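Local coordinates for SusD superfamily protein (Bacteroides fragilis NCTC 9343, PDB 3NQP), which probably binds glycans at the outer membrane, as other SusD-family lipoproteins do, and may help the bacterium take up sugars, at residues Y324-A336 with V409-Y423. Numbering follows the deposited sequence.
Sequences YQNFDDADTRKEA and VRKRAYGNAWDETLY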
loop_
_atom_site.group_PDB
_atom_site.type_symbol
_atom_site.label_atom_id
_atom_site.label_comp_id
_atom_site.label_asym_id
_atom_site.label_seq_id
_atom_site.Cartn_x
_atom_site.Cartn_y
_atom_site.Cartn_z
ATOM N N TYR A 324 13.105 4.204 11.876
ATOM C CA TYR A 324 13.285 3.435 13.137
ATOM C C TYR A 324 13.348 4.313 14.401
ATOM O O TYR A 324 12.644 4.061 15.398
ATOM C CB TYR A 324 14.514 2.548 13.006
ATOM C CG TYR A 324 14.852 1.650 14.201
ATOM C CD1 TYR A 324 14.135 0.486 14.433
ATOM C CD2 TYR A 324 15.883 1.970 15.085
ATOM C CE1 TYR A 324 14.438 -0.354 15.511
ATOM C CE2 TYR A 324 16.209 1.114 16.185
ATOM C CZ TYR A 324 15.484 -0.046 16.376
ATOM O OH TYR A 324 15.755 -0.903 17.421
ATOM N N GLN A 325 14.162 5.342 14.373
ATOM C CA GLN A 325 14.371 6.191 15.565
ATOM C C GLN A 325 13.124 6.990 15.945
ATOM O O GLN A 325 13.008 7.433 17.086
ATOM C CB GLN A 325 15.517 7.168 15.329
ATOM C CG GLN A 325 16.845 6.497 15.142
ATOM C CD GLN A 325 17.922 7.458 14.720
ATOM O OE1 GLN A 325 17.714 8.304 13.848
ATOM N NE2 GLN A 325 19.080 7.335 15.337
ATOM N N ASN A 326 12.201 7.161 14.997
ATOM C CA ASN A 326 10.899 7.806 15.290
ATOM C C ASN A 326 9.989 7.023 16.238
ATOM O O ASN A 326 9.086 7.585 16.852
ATOM C CB ASN A 326 10.095 8.029 14.007
ATOM C CG ASN A 326 10.401 9.365 13.325
ATOM O OD1 ASN A 326 11.135 10.205 13.852
ATOM N ND2 ASN A 326 9.800 9.567 12.139
ATOM N N PHE A 327 10.163 5.713 16.303
ATOM C CA PHE A 327 9.408 4.901 17.257
ATOM C C PHE A 327 9.957 5.039 18.686
ATOM O O PHE A 327 11.160 4.902 18.900
ATOM C CB PHE A 327 9.498 3.410 16.889
ATOM C CG PHE A 327 8.788 3.022 15.601
ATOM C CD1 PHE A 327 7.464 2.612 15.615
ATOM C CD2 PHE A 327 9.470 2.959 14.404
ATOM C CE1 PHE A 327 6.831 2.183 14.449
ATOM C CE2 PHE A 327 8.815 2.578 13.211
ATOM C CZ PHE A 327 7.484 2.176 13.258
ATOM N N ASP A 328 9.071 5.219 19.672
ATOM C CA ASP A 328 9.428 4.985 21.084
ATOM C C ASP A 328 9.767 3.528 21.305
ATOM O O ASP A 328 9.233 2.650 20.619
ATOM C CB ASP A 328 8.246 5.323 22.002
ATOM C CG ASP A 328 7.875 6.767 21.947
ATOM O OD1 ASP A 328 8.804 7.592 21.963
ATOM O OD2 ASP A 328 6.678 7.080 21.878
ATOM N N ASP A 329 10.667 3.250 22.241
ATOM C CA ASP A 329 11.029 1.868 22.521
ATOM C C ASP A 329 9.842 1.071 23.051
ATOM O O ASP A 329 9.816 -0.135 22.889
ATOM C CB ASP A 329 12.197 1.760 23.510
ATOM C CG ASP A 329 13.542 2.158 22.899
ATOM O OD1 ASP A 329 13.772 2.030 21.671
ATOM O OD2 ASP A 329 14.396 2.570 23.697
ATOM N N ALA A 330 8.860 1.741 23.659
ATOM C CA ALA A 330 7.699 1.060 24.247
ATOM C C ALA A 330 6.655 0.721 23.194
ATOM O O ALA A 330 5.672 0.089 23.504
ATOM C CB ALA A 330 7.039 1.925 25.343
ATOM N N ASP A 331 6.865 1.177 21.969
ATOM C CA ASP A 331 5.978 0.900 20.824
ATOM C C ASP A 331 6.424 -0.460 20.251
ATOM O O ASP A 331 7.505 -0.575 19.686
ATOM C CB ASP A 331 6.138 2.029 19.805
ATOM C CG ASP A 331 5.216 1.949 18.616
ATOM O OD1 ASP A 331 4.764 0.845 18.244
ATOM O OD2 ASP A 331 4.968 3.029 18.019
ATOM N N THR A 332 5.563 -1.471 20.374
ATOM C CA THR A 332 5.864 -2.842 19.911
ATOM C C THR A 332 6.071 -2.894 18.393
ATOM O O THR A 332 6.707 -3.805 17.909
ATOM C CB THR A 332 4.735 -3.827 20.269
ATOM O OG1 THR A 332 3.519 -3.436 19.600
ATOM C CG2 THR A 332 4.474 -3.824 21.802
ATOM N N ARG A 333 5.582 -1.911 17.639
ATOM C CA ARG A 333 5.807 -1.911 16.179
ATOM C C ARG A 333 7.289 -1.749 15.844
ATOM O O ARG A 333 7.728 -2.129 14.753
ATOM C CB ARG A 333 5.010 -0.813 15.496
ATOM C CG ARG A 333 3.498 -0.940 15.677
ATOM C CD ARG A 333 2.764 0.220 15.077
ATOM N NE ARG A 333 2.960 1.426 15.867
ATOM C CZ ARG A 333 2.159 2.481 15.867
ATOM N NH1 ARG A 333 1.094 2.543 15.063
ATOM N NH2 ARG A 333 2.434 3.497 16.651
ATOM N N LYS A 334 8.048 -1.150 16.752
ATOM C CA LYS A 334 9.467 -0.842 16.485
ATOM C C LYS A 334 10.256 -2.117 16.158
ATOM O O LYS A 334 10.804 -2.279 15.040
ATOM C CB LYS A 334 10.079 -0.053 17.649
ATOM C CG LYS A 334 11.502 0.449 17.395
ATOM C CD LYS A 334 11.978 1.364 18.557
ATOM C CE LYS A 334 13.325 2.015 18.296
ATOM N NZ LYS A 334 13.506 3.253 19.111
ATOM N N GLU A 335 10.310 -3.026 17.119
ATOM C CA GLU A 335 11.064 -4.277 16.944
ATOM C C GLU A 335 10.272 -5.314 16.151
ATOM O O GLU A 335 10.858 -6.196 15.555
ATOM C CB GLU A 335 11.550 -4.828 18.308
ATOM C CG GLU A 335 12.428 -3.881 18.994
ATOM C CD GLU A 335 13.705 -3.597 18.206
ATOM O OE1 GLU A 335 14.387 -4.564 17.713
ATOM O OE2 GLU A 335 14.019 -2.386 18.123
ATOM N N ALA A 336 8.946 -5.181 16.055
ATOM C CA ALA A 336 8.190 -6.055 15.142
ATOM C C ALA A 336 8.545 -5.726 13.681
ATOM O O ALA A 336 8.581 -6.611 12.828
ATOM C CB ALA A 336 6.703 -5.910 15.365
ATOM N N VAL A 409 -5.405 3.010 17.545
ATOM C CA VAL A 409 -4.196 2.420 16.942
ATOM C C VAL A 409 -2.999 2.481 17.877
ATOM O O VAL A 409 -2.305 1.462 18.042
ATOM C CB VAL A 409 -3.890 3.078 15.594
ATOM C CG1 VAL A 409 -2.616 2.492 14.994
ATOM C CG2 VAL A 409 -5.148 2.947 14.671
ATOM N N ARG A 410 -2.767 3.633 18.539
ATOM C CA ARG A 410 -1.626 3.736 19.464
ATOM C C ARG A 410 -1.754 2.769 20.601
ATOM O O ARG A 410 -0.763 2.178 21.032
ATOM C CB ARG A 410 -1.472 5.123 20.053
ATOM C CG ARG A 410 -1.093 6.156 19.021
ATOM C CD ARG A 410 -0.723 7.470 19.659
ATOM N NE ARG A 410 -0.369 8.511 18.686
ATOM C CZ ARG A 410 0.025 9.733 19.017
ATOM N NH1 ARG A 410 0.147 10.085 20.304
ATOM N NH2 ARG A 410 0.347 10.593 18.067
ATOM N N LYS A 411 -2.965 2.647 21.141
ATOM C CA LYS A 411 -3.122 1.844 22.333
ATOM C C LYS A 411 -2.720 0.404 22.003
ATOM O O LYS A 411 -2.042 -0.244 22.775
ATOM C CB LYS A 411 -4.533 1.923 22.882
ATOM C CG LYS A 411 -4.787 0.920 24.070
ATOM C CD LYS A 411 -6.251 0.998 24.504
ATOM C CE LYS A 411 -6.507 0.113 25.738
ATOM N NZ LYS A 411 -7.932 0.256 26.217
ATOM N N ARG A 412 -3.120 -0.075 20.842
ATOM C CA ARG A 412 -2.696 -1.411 20.409
ATOM C C ARG A 412 -1.176 -1.506 20.277
ATOM O O ARG A 412 -0.590 -2.479 20.700
ATOM C CB ARG A 412 -3.379 -1.812 19.099
ATOM C CG ARG A 412 -3.267 -3.308 18.779
ATOM C CD ARG A 412 -1.973 -3.645 18.012
ATOM N NE ARG A 412 -2.019 -3.164 16.628
ATOM C CZ ARG A 412 -2.626 -3.800 15.619
ATOM N NH1 ARG A 412 -3.231 -4.960 15.822
ATOM N NH2 ARG A 412 -2.624 -3.280 14.384
ATOM N N ALA A 413 -0.554 -0.491 19.674
ATOM C CA ALA A 413 0.890 -0.462 19.443
ATOM C C ALA A 413 1.694 -0.606 20.728
ATOM O O ALA A 413 2.686 -1.358 20.766
ATOM C CB ALA A 413 1.295 0.839 18.721
ATOM N N TYR A 414 1.289 0.134 21.768
ATOM C CA TYR A 414 2.093 0.179 22.991
ATOM C C TYR A 414 1.879 -1.027 23.914
ATOM O O TYR A 414 2.698 -1.264 24.797
ATOM C CB TYR A 414 1.889 1.495 23.737
ATOM C CG TYR A 414 2.591 2.658 23.057
ATOM C CD1 TYR A 414 1.985 3.355 22.021
ATOM C CD2 TYR A 414 3.865 3.031 23.436
ATOM C CE1 TYR A 414 2.614 4.413 21.396
ATOM C CE2 TYR A 414 4.513 4.076 22.804
ATOM C CZ TYR A 414 3.880 4.769 21.782
ATOM O OH TYR A 414 4.568 5.794 21.158
ATOM N N GLY A 415 0.795 -1.763 23.713
ATOM C CA GLY A 415 0.575 -3.055 24.372
ATOM C C GLY A 415 0.454 -2.860 25.858
ATOM O O GLY A 415 -0.234 -1.948 26.293
ATOM N N ASN A 416 1.194 -3.659 26.632
ATOM C CA ASN A 416 1.175 -3.563 28.083
ATOM C C ASN A 416 1.890 -2.311 28.571
ATOM O O ASN A 416 1.788 -1.985 29.749
ATOM C CB ASN A 416 1.881 -4.784 28.742
ATOM C CG ASN A 416 1.158 -6.076 28.496
ATOM O OD1 ASN A 416 -0.065 -6.105 28.372
ATOM N ND2 ASN A 416 1.912 -7.166 28.429
ATOM N N ALA A 417 2.658 -1.651 27.700
ATOM C CA ALA A 417 3.311 -0.394 28.068
ATOM C C ALA A 417 2.415 0.854 27.834
ATOM O O ALA A 417 2.832 1.982 28.089
ATOM C CB ALA A 417 4.668 -0.260 27.323
ATOM N N TRP A 418 1.190 0.667 27.368
ATOM C CA TRP A 418 0.333 1.823 27.090
ATOM C C TRP A 418 0.085 2.656 28.326
ATOM O O TRP A 418 -0.293 2.127 29.363
ATOM C CB TRP A 418 -1.004 1.341 26.592
ATOM C CG TRP A 418 -2.060 2.385 26.355
ATOM C CD1 TRP A 418 -3.284 2.456 26.985
ATOM C CD2 TRP A 418 -2.033 3.478 25.427
ATOM N NE1 TRP A 418 -4.008 3.492 26.493
ATOM C CE2 TRP A 418 -3.272 4.141 25.533
ATOM C CE3 TRP A 418 -1.100 3.937 24.482
ATOM C CZ2 TRP A 418 -3.596 5.256 24.755
ATOM C CZ3 TRP A 418 -1.423 5.044 23.716
ATOM C CH2 TRP A 418 -2.668 5.683 23.843
ATOM N N ASP A 419 0.277 3.952 28.197
ATOM C CA ASP A 419 0.167 4.880 29.294
ATOM C C ASP A 419 -0.301 6.168 28.677
ATOM O O ASP A 419 0.460 6.807 27.943
ATOM C CB ASP A 419 1.546 5.077 29.919
ATOM C CG ASP A 419 1.560 6.105 31.063
ATOM O OD1 ASP A 419 0.585 6.892 31.188
ATOM O OD2 ASP A 419 2.570 6.099 31.832
ATOM N N GLU A 420 -1.539 6.555 28.964
ATOM C CA GLU A 420 -2.162 7.699 28.263
ATOM C C GLU A 420 -1.385 8.988 28.439
ATOM O O GLU A 420 -1.291 9.772 27.506
ATOM C CB GLU A 420 -3.616 7.890 28.682
ATOM C CG GLU A 420 -4.540 6.744 28.262
ATOM C CD GLU A 420 -5.944 6.849 28.851
ATOM O OE1 GLU A 420 -6.501 7.962 28.887
ATOM O OE2 GLU A 420 -6.488 5.815 29.295
ATOM N N THR A 421 -0.822 9.151 29.643
ATOM C CA THR A 421 -0.057 10.319 30.055
ATOM C C THR A 421 1.161 10.544 29.137
ATOM O O THR A 421 1.477 11.674 28.784
ATOM C CB THR A 421 0.413 10.184 31.576
ATOM O OG1 THR A 421 1.519 9.287 31.675
ATOM C CG2 THR A 421 -0.699 9.648 32.493
ATOM N N LEU A 422 1.814 9.458 28.736
ATOM C CA LEU A 422 3.023 9.474 27.895
ATOM C C LEU A 422 2.679 9.504 26.380
ATOM O O LEU A 422 3.333 10.192 25.596
ATOM C CB LEU A 422 3.888 8.233 28.178
ATOM C CG LEU A 422 4.444 8.059 29.617
ATOM C CD1 LEU A 422 5.423 6.845 29.701
ATOM C CD2 LEU A 422 5.138 9.345 30.078
ATOM N N TYR A 423 1.694 8.719 25.994
ATOM C CA TYR A 423 1.515 8.286 24.586
ATOM C C TYR A 423 0.196 8.651 23.924
ATOM O O TYR A 423 0.073 8.537 22.702
ATOM C CB TYR A 423 1.767 6.762 24.492
ATOM C CG TYR A 423 3.127 6.350 25.038
ATOM C CD1 TYR A 423 4.270 7.040 24.680
ATOM C CD2 TYR A 423 3.259 5.286 25.901
ATOM C CE1 TYR A 423 5.484 6.685 25.145
ATOM C CE2 TYR A 423 4.504 4.908 26.394
ATOM C CZ TYR A 423 5.609 5.610 26.035
ATOM O OH TYR A 423 6.863 5.288 26.554
HETATM O O HOH W 1 6.116 5.147 18.869
HETATM O O HOH W 2 9.420 4.493 24.951
#
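Two donors of Thr332 converge on the carbonyl oxygen of Ala413 near the end of helix 399-414. The backbone N of Thr332 lies 2.9 Å from Ala413 O, well above the carbonyl plane, while the hydroxyl OG1 of Thr332 approaches Ala413 O to 2.5 Å and is tilted 18° from that plane. A chi1 of 63° sets OG1 between its own backbone N and carbonyl carbon, where hydroxyl and backbone N can reach the same oxygen. A second tie runs from Tyr414 OH to Asp328 OD2, 2.6 Å long and using the anti lone pair of the carboxylate. Tyr414 OH also accepts from a water that donates to Asp331 OD2 and accepts from Asp328 N, joining the phenol to both aspartates. The tyrosine ring is covered on one face by Asp331 CB, 4.2 Å from the ring centroid in a CH-pi contact, and on the opposite face by Tyr423. In the helical part of this SusD-family protein, the contact sets the type I turn 328-331 against the C-terminal end of helix 399-414. Asp331, just before the turn that leads into helix 333-337, caps it: its OD1 accepts from Arg333 N, and the same carboxylate is gripped side-on by Arg333 NE and NH2. Bent at chi3 (-72°), the arginine lays one guanidinium face over Ala413 CB, which is 3.4 Å from CZ of Arg333. Its NH1 and NH2 also form salt bridges with Glu445 and Glu441 of helix 431-445, acids shared with Arg412 and Arg410. Ala330 CB packs 3.8 Å from Ala417 CB and touches the phenol end of Tyr423.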